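Local coordinates for chitin oligosaccharide binding protein NagB2 (Paenibacillus sp. FPU-7, PDB 7EHU) that binds chitin oligosaccharides, the N-acetylglucosamine dimer and trimer, as an extracellular solute-binding protein that probably hands them to an ABC-type importer, at residues E218-A221 and K226-D229; A278-L283 and G350-V355; F299-I302 and D307-I310. All coordinates share one frame; numbering follows the deposited sequence. Where two conformers were deposited one is given.

Contact 1 of 3, residues E218-A221 and K226-D229; sequences EGFA and KWTD
Lys226 O accepts a hydrogen bond from Asp229 N at 3.0 Å, closing the type I beta turn from Lys226 to Asp229, and the carbonyl carbon that carries this oxygen meets the ring of Phe220. Lys226 N gives a hydrogen to Asp229 OD1 at 3.1 Å, and the N-H...O angle of 174° makes this bond almost straight, although the donor stands above the carboxylate plane. The Asp229 side chain makes no capping bond to the helix that follows.

Across the contact the evidence is aromatic rather than polar. Phe220 and the five-membered ring of Trp227 form a face-to-face stack with centroids 3.9 Å apart and planes tilted by 19°. The overlap is displaced toward the rims: Phe220 CD2 is 3.4 Å from Trp227 CZ2, while Phe220 CG approaches Trp227 NE1 at 3.7 Å. Both side chains carry CG beside the backbone N (chi1 -69° in Trp227), and they cross at about a right angle even though the rings lie nearly flat on one another. Beyond the stack, Phe220 CE1 lies 3.5 Å from Lys226 C.

The indole nitrogen keeps its polar partner outside the stack, in Gln425 of helix 414-430, and Gln422 of that helix takes the Trp227 backbone N-H. Val396 and Leu400 of helix 394-408, together with Phe236 of helix 230-244, also touch the indole.

The chain runs from helix 214-219 through Phe220 and the turn into helix 230-244, and the stack closes this connection. It belongs to the helical periphery of a periplasmic-binding-protein fold, the Trp227 side chain being about 12 Å from a bound N-acetylglucosamine.

Contact 2 of 3, residues A278-L283 and G350-V355; sequences ATSAIL and GRDNRV
Thr279 keeps OG1 beside its backbone N (chi1 -67°), which swings CG2 across to Asn353, where it meets CB at 3.6 Å. Asn353 has positive phi as the chain leaves helix 342-352, and its CG, also beside the backbone N, carries ND2 to within 3.7 Å of Leu283 CD1. Asn353 CB thus packs against the threonine methyl, while ND2 meets a leucine methyl and OD1 is bonded to Thr371.

Ser280 CB rests on Asp352 O at 3.5 Å, with no direct hydrogen bond between the segments. Three waters make the polar link instead. One joins Thr279 OG1 (2.8 Å) to Asn353 O; Tyr152 and Ser276 also bond that hydroxyl. A second bonds Ser280 OG at 2.7 Å and, weakly, Asp352 OD2. The third accepts from Ser280 N at 3.0 Å and lies 2.8 Å from Asp352 O, so this water bridges the Ser280 amide and the last residue of helix 342-352. Asp352 OD1 is held by Asn45 of helix 44-60.

Ser280 and Ala281 touch a bound N-acetylglucosamine, so the 278-283 side of this water-bridged contact supplies part of the glycan pocket.

Contact 3 of 3, residues F299-I302 and D307-I310; sequences FPNI and DNLI
Asn301 crosses to Asp307 and Asn308 with CB, OD1 and ND2 each meeting an atom of the other segment. CB lies 3.6 Å from Asp307 OD2. With chi1 at -68°, CG sits beside the backbone N and aims the amide at Asn308. There OD1 accepts from Asn308 N at 2.8 Å with an N-H...O angle of 156°, the donor standing above the carbonyl plane. At the other corner ND2 gives a hydrogen to Asn308 OD1 at 3.0 Å, with Asn308 OD1 lying close to the amide plane of Asn301. The two amide planes are 84° apart, so the groups meet at right angles, and Asn308 OD1 is approached from above its carbonyl plane.

Two waters bridge the segments beside this pair. One accepts from Ile302 N at 3.0 Å and lies 2.7 Å from Asp307 OD2, an oxygen that Gly303 N also bonds. Another joins Phe299 O, at 2.9 Å, to Leu309 O.

Because OD1 takes a main-chain N-H and ND2 faces an oxygen, the rotation of the Asn301 amide is fixed: flipping it would put a donor against a donor. Arg298 NH2 also bonds Asn308 OD1, giving that oxygen two donors, and its charge would probably polarise the carbonyl. The loop entering strand 309-320 is therefore closed by side-chain amides and water, with no hydrogen bond from main chain to main chain across the two segments.

In the fold
From the N terminus, contact 1 comes first and closes over the four residues between its segments, in the connection from helix 214-219 to helix 230-244, finishing before the others begin. Contact 2 opens next at 278-283 and closes only at 350-355, after 66 residues, bringing the short helix 279-283 against the C-terminal end of helix 342-352. Contact 3 falls wholly within that span and closes over four residues within the connection from strand 294-297 to strand 309-320, so no loops cross. Contacts 1 and 2 lie on opposite sides of the chain's centre, their centres about 34 Å apart. None touches another; of the three, contact 2 holds residues of the glycan pocket.

Contact 1 of 3, residues E218-A221 and K226-D229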
ATOM      1  N   GLU A 218       8.750 -14.612  -2.064  1.00 15.75           N
ATOM      2  CA  GLU A 218       7.783 -15.662  -2.367  1.00 15.43           C
ATOM      3  C   GLU A 218       8.082 -16.926  -1.575  1.00 16.07           C
ATOM      4  O   GLU A 218       7.165 -17.686  -1.243  1.00 17.96           O
ATOM      5  CB  GLU A 218       7.819 -16.002  -3.861  1.00 17.92           C
ATOM      6  CG  GLU A 218       7.390 -14.866  -4.783  1.00 20.97           C
ATOM      7  CD  GLU A 218       5.881 -14.630  -4.844  1.00 23.88           C
ATOM      8  OE1 GLU A 218       5.499 -13.509  -5.264  1.00 23.76           O
ATOM      9  OE2 GLU A 218       5.089 -15.550  -4.510  1.00 26.27           O
ATOM     10  N   GLY A 219       9.354 -17.163  -1.264  1.00 15.67           N
ATOM     11  CA  GLY A 219       9.759 -18.400  -0.637  1.00 16.55           C
ATOM     12  C   GLY A 219       9.671 -18.430   0.877  1.00 15.94           C
ATOM     13  O   GLY A 219       9.686 -19.523   1.448  1.00 17.23           O
ATOM     14  N   PHE A 220       9.588 -17.269   1.545  1.00 14.74           N
ATOM     15  CA  PHE A 220       9.642 -17.268   3.005  1.00 14.92           C
ATOM     16  C   PHE A 220       8.565 -18.175   3.600  1.00 15.58           C
ATOM     17  O   PHE A 220       8.847 -19.019   4.459  1.00 16.51           O
ATOM     18  CB  PHE A 220       9.498 -15.860   3.584  1.00 14.35           C
ATOM     19  CG  PHE A 220      10.597 -14.895   3.222  1.00 13.99           C
ATOM     20  CD1 PHE A 220      11.915 -15.290   3.042  1.00 15.27           C
ATOM     21  CD2 PHE A 220      10.294 -13.549   3.097  1.00 14.26           C
ATOM     22  CE1 PHE A 220      12.901 -14.357   2.722  1.00 15.76           C
ATOM     23  CE2 PHE A 220      11.272 -12.623   2.791  1.00 14.98           C
ATOM     24  CZ  PHE A 220      12.577 -13.033   2.606  1.00 15.15           C
ATOM     25  N   ALA A 221       7.315 -18.006   3.160  1.00 15.90           N
ATOM     26  CA  ALA A 221       6.214 -18.789   3.720  1.00 16.93           C
ATOM     27  C   ALA A 221       6.168 -20.217   3.187  1.00 19.18           C
ATOM     28  O   ALA A 221       5.447 -21.050   3.746  1.00 21.56           O
ATOM     29  CB  ALA A 221       4.872 -18.098   3.471  1.00 18.61           C
ATOM     30  N   LYS A 226      14.920 -18.094   3.031  1.00 18.67           N
ATOM     31  CA  LYS A 226      14.935 -17.680   4.423  1.00 18.84           C
ATOM     32  C   LYS A 226      15.301 -16.208   4.531  1.00 17.45           C
ATOM     33  O   LYS A 226      16.073 -15.674   3.723  1.00 17.61           O
ATOM     34  CB  LYS A 226      15.963 -18.481   5.229  1.00 21.77           C
ATOM     35  CG  LYS A 226      15.657 -19.964   5.333  1.00 25.56           C
ATOM     36  CD  LYS A 226      16.701 -20.672   6.200  1.00 28.53           C
ATOM     37  CE  LYS A 226      16.716 -22.167   5.958  1.00 31.40           C
ATOM     38  NZ  LYS A 226      15.457 -22.792   6.426  1.00 33.75           N
ATOM     39  N   TRP A 227      14.784 -15.578   5.587  1.00 16.47           N
ATOM     40  CA  TRP A 227      15.150 -14.197   5.881  1.00 15.02           C
ATOM     41  C   TRP A 227      16.650 -14.076   6.113  1.00 15.40           C
ATOM     42  O   TRP A 227      17.235 -13.011   5.866  1.00 15.61           O
ATOM     43  CB  TRP A 227      14.392 -13.732   7.123  1.00 15.04           C
ATOM     44  CG  TRP A 227      12.914 -13.582   6.910  1.00 14.19           C
ATOM     45  CD1 TRP A 227      11.949 -14.521   7.138  1.00 14.01           C
ATOM     46  CD2 TRP A 227      12.227 -12.412   6.454  1.00 13.72           C
ATOM     47  NE1 TRP A 227      10.703 -14.011   6.850  1.00 14.11           N
ATOM     48  CE2 TRP A 227      10.852 -12.721   6.419  1.00 13.65           C
ATOM     49  CE3 TRP A 227      12.640 -11.136   6.055  1.00 13.64           C
ATOM     50  CZ2 TRP A 227       9.895 -11.799   6.024  1.00 12.78           C
ATOM     51  CZ3 TRP A 227      11.685 -10.228   5.656  1.00 14.29           C
ATOM     52  CH2 TRP A 227      10.334 -10.563   5.634  1.00 12.74           C
ATOM     53  N   THR A 228      17.285 -15.164   6.575  1.00 17.50           N
ATOM     54  CA  THR A 228      18.713 -15.178   6.851  1.00 18.56           C
ATOM     55  C   THR A 228      19.572 -15.370   5.603  1.00 19.95           C
ATOM     56  O   THR A 228      20.805 -15.343   5.713  1.00 20.74           O
ATOM     57  CB  THR A 228      19.028 -16.309   7.844  1.00 19.49           C
ATOM     58  OG1 THR A 228      18.432 -17.515   7.360  1.00 20.95           O
ATOM     59  CG2 THR A 228      18.498 -16.003   9.249  1.00 20.08           C
ATOM     60  N   ASP A 229      18.975 -15.581   4.436  1.00 18.97           N
ATOM     61  CA  ASP A 229      19.763 -15.708   3.217  1.00 19.08           C
ATOM     62  C   ASP A 229      20.630 -14.463   3.044  1.00 19.41           C
ATOM     63  O   ASP A 229      20.150 -13.341   3.249  1.00 18.14           O
ATOM     64  CB  ASP A 229      18.811 -15.875   2.032  1.00 21.35           C
ATOM     65  CG  ASP A 229      18.174 -17.267   1.979  1.00 23.65           C
ATOM     66  OD1 ASP A 229      17.255 -17.460   1.147  1.00 24.52           O
ATOM     67  OD2 ASP A 229      18.605 -18.169   2.742  1.00 24.77           O
TER

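Contact 2 of 3, residues A278-L283 and G350-V355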
ATOM      1  N   ALA A 278      -0.395   8.243  -2.296  1.00 10.33           N
ATOM      2  CA  ALA A 278       0.050   9.476  -1.649  1.00 10.23           C
ATOM      3  C   ALA A 278       0.007  10.677  -2.582  1.00  9.83           C
ATOM      4  O   ALA A 278       0.201  11.806  -2.124  1.00 11.21           O
ATOM      5  CB  ALA A 278       1.497   9.307  -1.156  1.00 12.23           C
ATOM      6  N   THR A 279      -0.218  10.468  -3.888  1.00 10.16           N
ATOM      7  CA  THR A 279      -0.072  11.558  -4.853  1.00  9.86           C
ATOM      8  C   THR A 279      -0.920  12.768  -4.497  1.00  9.88           C
ATOM      9  O   THR A 279      -0.462  13.909  -4.626  1.00 10.25           O
ATOM     10  CB  THR A 279      -0.396  11.064  -6.262  1.00 10.69           C
ATOM     11  OG1 THR A 279       0.606  10.132  -6.643  1.00 10.94           O
ATOM     12  CG2 THR A 279      -0.433  12.207  -7.278  1.00 11.56           C
ATOM     13  N   SER A 280      -2.175  12.547  -4.089  1.00 10.60           N
ATOM     14  CA  SER A 280      -3.049  13.689  -3.837  1.00 11.03           C
ATOM     15  C   SER A 280      -2.467  14.602  -2.761  1.00 10.07           C
ATOM     16  O   SER A 280      -2.603  15.826  -2.837  1.00 11.02           O
ATOM     17  CB  SER A 280      -4.451  13.249  -3.417  1.00 12.89           C
ATOM     18  OG  SER A 280      -4.391  12.426  -2.267  1.00 14.27           O
ATOM     19  N   ALA A 281      -1.838  14.029  -1.725  1.00  9.87           N
ATOM     20  CA  ALA A 281      -1.265  14.864  -0.678  1.00 10.09           C
ATOM     21  C   ALA A 281      -0.094  15.670  -1.210  1.00 10.46           C
ATOM     22  O   ALA A 281       0.120  16.811  -0.793  1.00 11.89           O
ATOM     23  CB  ALA A 281      -0.834  13.999   0.501  1.00 11.32           C
ATOM     24  N   ILE A 282       0.673  15.083  -2.135  1.00 10.72           N
ATOM     25  CA  ILE A 282       1.848  15.725  -2.722  1.00  9.96           C
ATOM     26  C   ILE A 282       1.468  16.798  -3.728  1.00  9.77           C
ATOM     27  O   ILE A 282       2.261  17.712  -3.972  1.00 10.75           O
ATOM     28  CB  ILE A 282       2.763  14.611  -3.262  1.00 10.48           C
ATOM     29  CG1 ILE A 282       3.330  13.832  -2.067  1.00 12.56           C
ATOM     30  CG2 ILE A 282       3.865  15.162  -4.125  1.00 11.87           C
ATOM     31  CD1 ILE A 282       3.908  12.507  -2.396  1.00 13.86           C
ATOM     32  N   LEU A 283       0.261  16.736  -4.281  1.00 10.09           N
ATOM     33  CA  LEU A 283      -0.207  17.747  -5.225  1.00 10.65           C
ATOM     34  C   LEU A 283      -1.146  18.764  -4.595  1.00 11.86           C
ATOM     35  O   LEU A 283      -1.550  19.700  -5.276  1.00 13.61           O
ATOM     36  CB  LEU A 283      -0.872  17.063  -6.425  1.00 11.20           C
ATOM     37  CG  LEU A 283       0.049  16.168  -7.253  1.00 10.75           C
ATOM     38  CD1 LEU A 283      -0.712  15.607  -8.430  1.00 11.35           C
ATOM     39  CD2 LEU A 283       1.295  16.904  -7.727  1.00 11.54           C
ATOM     40  N   GLY A 350      -9.615  11.527 -11.604  1.00 19.42           N
ATOM     41  CA  GLY A 350      -9.625  12.915 -12.035  1.00 22.79           C
ATOM     42  C   GLY A 350      -9.339  13.906 -10.927  1.00 25.61           C
ATOM     43  O   GLY A 350      -8.712  14.934 -11.173  1.00 26.78           O
ATOM     44  N   ARG A 351      -9.788  13.623  -9.700  1.00 26.01           N
ATOM     45  CA  ARG A 351      -9.624  14.543  -8.575  1.00 29.20           C
ATOM     46  C   ARG A 351      -8.445  14.207  -7.672  1.00 28.01           C
ATOM     47  O   ARG A 351      -7.673  15.091  -7.289  1.00 29.05           O
ATOM     48  CB  ARG A 351     -10.886  14.600  -7.707  1.00 35.52           C
ATOM     49  CG  ARG A 351     -10.763  15.596  -6.536  1.00 42.54           C
ATOM     50  CD  ARG A 351     -12.021  15.624  -5.658  1.00 48.90           C
ATOM     51  NE  ARG A 351     -13.072  16.477  -6.216  1.00 54.08           N
ATOM     52  CZ  ARG A 351     -13.840  17.310  -5.515  1.00 58.13           C
ATOM     53  NH1 ARG A 351     -13.701  17.436  -4.199  1.00 59.57           N
ATOM     54  NH2 ARG A 351     -14.763  18.025  -6.143  1.00 59.64           N
ATOM     55  N   ASP A 352      -8.319  12.955  -7.274  1.00 24.60           N
ATOM     56  CA  ASP A 352      -7.330  12.559  -6.291  1.00 23.04           C
ATOM     57  C   ASP A 352      -6.211  11.767  -6.886  1.00 21.94           C
ATOM     58  O   ASP A 352      -5.381  11.235  -6.137  1.00 22.99           O
ATOM     59  CB  ASP A 352      -7.954  11.743  -5.186  1.00 21.48           C
ATOM     60  CG  ASP A 352      -8.280  12.566  -4.023  1.00 18.48           C
ATOM     61  OD1 ASP A 352      -8.007  13.801  -4.045  1.00 18.13           O
ATOM     62  OD2 ASP A 352      -8.730  11.945  -3.066  1.00 18.91           O
ATOM     63  N   ASN A 353      -6.170  11.661  -8.216  1.00 18.98           N
ATOM     64  CA  ASN A 353      -5.088  10.951  -8.847  1.00 18.73           C
ATOM     65  C   ASN A 353      -5.044   9.528  -8.332  1.00 18.65           C
ATOM     66  O   ASN A 353      -3.967   8.941  -8.233  1.00 20.45           O
ATOM     67  CB  ASN A 353      -3.754  11.673  -8.639  1.00 20.69           C
ATOM     68  CG  ASN A 353      -3.561  12.799  -9.642  1.00 22.87           C
ATOM     69  OD1 ASN A 353      -3.123  12.575 -10.768  1.00 24.37           O
ATOM     70  ND2 ASN A 353      -3.946  13.989  -9.262  1.00 23.71           N
ATOM     71  N   ARG A 354      -6.219   8.986  -7.973  1.00 17.89           N
ATOM     72  CA  ARG A 354      -6.302   7.605  -7.507  0.74 17.14           C
ATOM     73  C   ARG A 354      -6.299   6.657  -8.712  1.00 16.30           C
ATOM     74  O   ARG A 354      -7.037   6.844  -9.679  1.00 15.58           O
ATOM     75  CB  ARG A 354      -7.520   7.407  -6.587  0.74 18.42           C
ATOM     76  CG  ARG A 354      -7.598   8.403  -5.374  0.74 19.87           C
ATOM     77  CD  ARG A 354      -8.233   7.855  -4.056  0.74 19.49           C
ATOM     78  NE  ARG A 354      -9.689   7.666  -4.190  0.74 17.68           N
ATOM     79  CZ  ARG A 354     -10.596   8.643  -4.135  0.74 17.26           C
ATOM     80  NH1 ARG A 354     -10.267   9.923  -3.940  0.74 18.25           N
ATOM     81  NH2 ARG A 354     -11.867   8.347  -4.311  0.74 17.20           N
ATOM     82  N   VAL A 355      -5.443   5.651  -8.643  1.00 14.35           N
ATOM     83  CA  VAL A 355      -5.115   4.740  -9.739  1.00 14.88           C
ATOM     84  C   VAL A 355      -6.221   3.713  -9.947  1.00 12.35           C
ATOM     85  O   VAL A 355      -6.503   2.963  -9.010  1.00 11.64           O
ATOM     86  CB  VAL A 355      -3.805   4.016  -9.374  1.00 16.81           C
ATOM     87  CG1 VAL A 355      -3.493   2.888 -10.321  1.00 17.35           C
ATOM     88  CG2 VAL A 355      -2.640   4.990  -9.272  1.00 18.15           C
TER
HETATM   89  O   HOH W   1      -0.755   9.097  -8.879  1.00 18.26           O
HETATM   90  O   HOH W   2      -6.414  10.670  -2.281  1.00 18.24           O
HETATM   91  O   HOH W   3      -3.603   9.947  -4.378  1.00 20.29           O

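Contact 3 of 3, residues F299-I302 and D307-I310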
ATOM      1  N   PHE A 299      12.575   2.392  -7.676  1.00 11.53           N
ATOM      2  CA  PHE A 299      13.729   2.010  -6.885  1.00 11.75           C
ATOM      3  C   PHE A 299      14.910   1.716  -7.817  1.00 12.54           C
ATOM      4  O   PHE A 299      14.741   1.006  -8.811  1.00 13.62           O
ATOM      5  CB  PHE A 299      13.398   0.784  -6.021  1.00 12.88           C
ATOM      6  CG  PHE A 299      14.442   0.533  -4.974  1.00 12.81           C
ATOM      7  CD1 PHE A 299      15.573  -0.225  -5.266  1.00 13.78           C
ATOM      8  CD2 PHE A 299      14.340   1.109  -3.718  1.00 13.96           C
ATOM      9  CE1 PHE A 299      16.565  -0.402  -4.329  1.00 15.23           C
ATOM     10  CE2 PHE A 299      15.340   0.935  -2.791  1.00 15.19           C
ATOM     11  CZ  PHE A 299      16.446   0.176  -3.100  1.00 15.95           C
ATOM     12  N   PRO A 300      16.099   2.246  -7.539  1.00 13.16           N
ATOM     13  CA  PRO A 300      17.222   2.099  -8.481  1.00 13.91           C
ATOM     14  C   PRO A 300      17.819   0.695  -8.503  1.00 14.82           C
ATOM     15  O   PRO A 300      17.691  -0.091  -7.569  1.00 15.59           O
ATOM     16  CB  PRO A 300      18.254   3.098  -7.949  1.00 14.75           C
ATOM     17  CG  PRO A 300      17.952   3.181  -6.465  1.00 15.73           C
ATOM     18  CD  PRO A 300      16.450   3.088  -6.380  1.00 14.69           C
ATOM     19  N   ASN A 301      18.526   0.401  -9.587  1.00 14.93           N
ATOM     20  CA  ASN A 301      19.086  -0.933  -9.814  1.00 15.75           C
ATOM     21  C   ASN A 301      20.360  -1.160  -9.001  1.00 16.38           C
ATOM     22  O   ASN A 301      21.338  -0.403  -9.115  1.00 18.02           O
ATOM     23  CB  ASN A 301      19.351  -1.138 -11.307  1.00 16.30           C
ATOM     24  CG  ASN A 301      18.078  -1.226 -12.136  1.00 18.22           C
ATOM     25  OD1 ASN A 301      17.007  -1.550 -11.621  1.00 18.23           O
ATOM     26  ND2 ASN A 301      18.178  -0.887 -13.405  1.00 20.07           N
ATOM     27  N   ILE A 302      20.348  -2.220  -8.187  1.00 16.31           N
ATOM     28  CA  ILE A 302      21.523  -2.641  -7.428  1.00 17.56           C
ATOM     29  C   ILE A 302      22.388  -3.614  -8.214  1.00 18.86           C
ATOM     30  O   ILE A 302      23.592  -3.709  -7.940  1.00 20.28           O
ATOM     31  CB  ILE A 302      21.099  -3.228  -6.066  1.00 18.67           C
ATOM     32  CG1 ILE A 302      20.689  -2.094  -5.120  1.00 18.48           C
ATOM     33  CG2 ILE A 302      22.218  -4.080  -5.426  1.00 20.78           C
ATOM     34  CD1 ILE A 302      20.054  -2.542  -3.827  1.00 18.67           C
ATOM     35  N   ASP A 307      16.670  -6.300 -10.534  1.00 17.78           N
ATOM     36  CA  ASP A 307      16.752  -5.115 -11.380  1.00 17.57           C
ATOM     37  C   ASP A 307      15.474  -4.863 -12.175  1.00 17.28           C
ATOM     38  O   ASP A 307      14.821  -5.789 -12.660  1.00 17.47           O
ATOM     39  CB  ASP A 307      17.927  -5.247 -12.358  1.00 18.75           C
ATOM     40  CG  ASP A 307      19.259  -4.994 -11.710  1.00 20.15           C
ATOM     41  OD1 ASP A 307      20.269  -5.040 -12.426  1.00 21.99           O
ATOM     42  OD2 ASP A 307      19.311  -4.695 -10.504  1.00 19.75           O
ATOM     43  N   ASN A 308      15.161  -3.577 -12.344  1.00 16.79           N
ATOM     44  CA  ASN A 308      14.086  -3.078 -13.200  1.00 18.08           C
ATOM     45  C   ASN A 308      12.705  -3.557 -12.792  1.00 17.21           C
ATOM     46  O   ASN A 308      11.776  -3.541 -13.598  1.00 19.64           O
ATOM     47  CB  ASN A 308      14.365  -3.347 -14.672  1.00 20.50           C
ATOM     48  CG  ASN A 308      15.617  -2.685 -15.098  1.00 23.49           C
ATOM     49  OD1 ASN A 308      15.688  -1.460 -15.066  1.00 24.34           O
ATOM     50  ND2 ASN A 308      16.621  -3.459 -15.494  1.00 24.97           N
ATOM     51  N   LEU A 309      12.546  -3.950 -11.543  1.00 15.08           N
ATOM     52  CA  LEU A 309      11.245  -4.312 -11.005  1.00 14.08           C
ATOM     53  C   LEU A 309      10.641  -3.137 -10.243  1.00 13.71           C
ATOM     54  O   LEU A 309      11.347  -2.258  -9.760  1.00 15.31           O
ATOM     55  CB  LEU A 309      11.384  -5.509 -10.062  1.00 14.95           C
ATOM     56  CG  LEU A 309      11.997  -6.761 -10.677  1.00 16.04           C
ATOM     57  CD1 LEU A 309      12.066  -7.872  -9.641  1.00 16.37           C
ATOM     58  CD2 LEU A 309      11.200  -7.231 -11.872  1.00 16.84           C
ATOM     59  N   ILE A 310       9.322  -3.134 -10.129  1.00 11.43           N
ATOM     60  CA  ILE A 310       8.636  -2.119  -9.339  1.00 10.69           C
ATOM     61  C   ILE A 310       7.641  -2.799  -8.410  1.00 10.18           C
ATOM     62  O   ILE A 310       6.920  -3.707  -8.821  1.00 11.03           O
ATOM     63  CB  ILE A 310       7.986  -1.028 -10.215  1.00 10.60           C
ATOM     64  CG1 ILE A 310       7.519   0.164  -9.374  1.00 10.48           C
ATOM     65  CG2 ILE A 310       6.860  -1.607 -11.054  1.00 12.25           C
ATOM     66  CD1 ILE A 310       7.112   1.369 -10.205  1.00 12.20           C
TER
HETATM   67  O   HOH W   4      14.002  -1.579  -9.792  1.00 17.47           O
HETATM   68  O   HOH W   5      18.079  -4.107  -8.147  1.00 19.85           O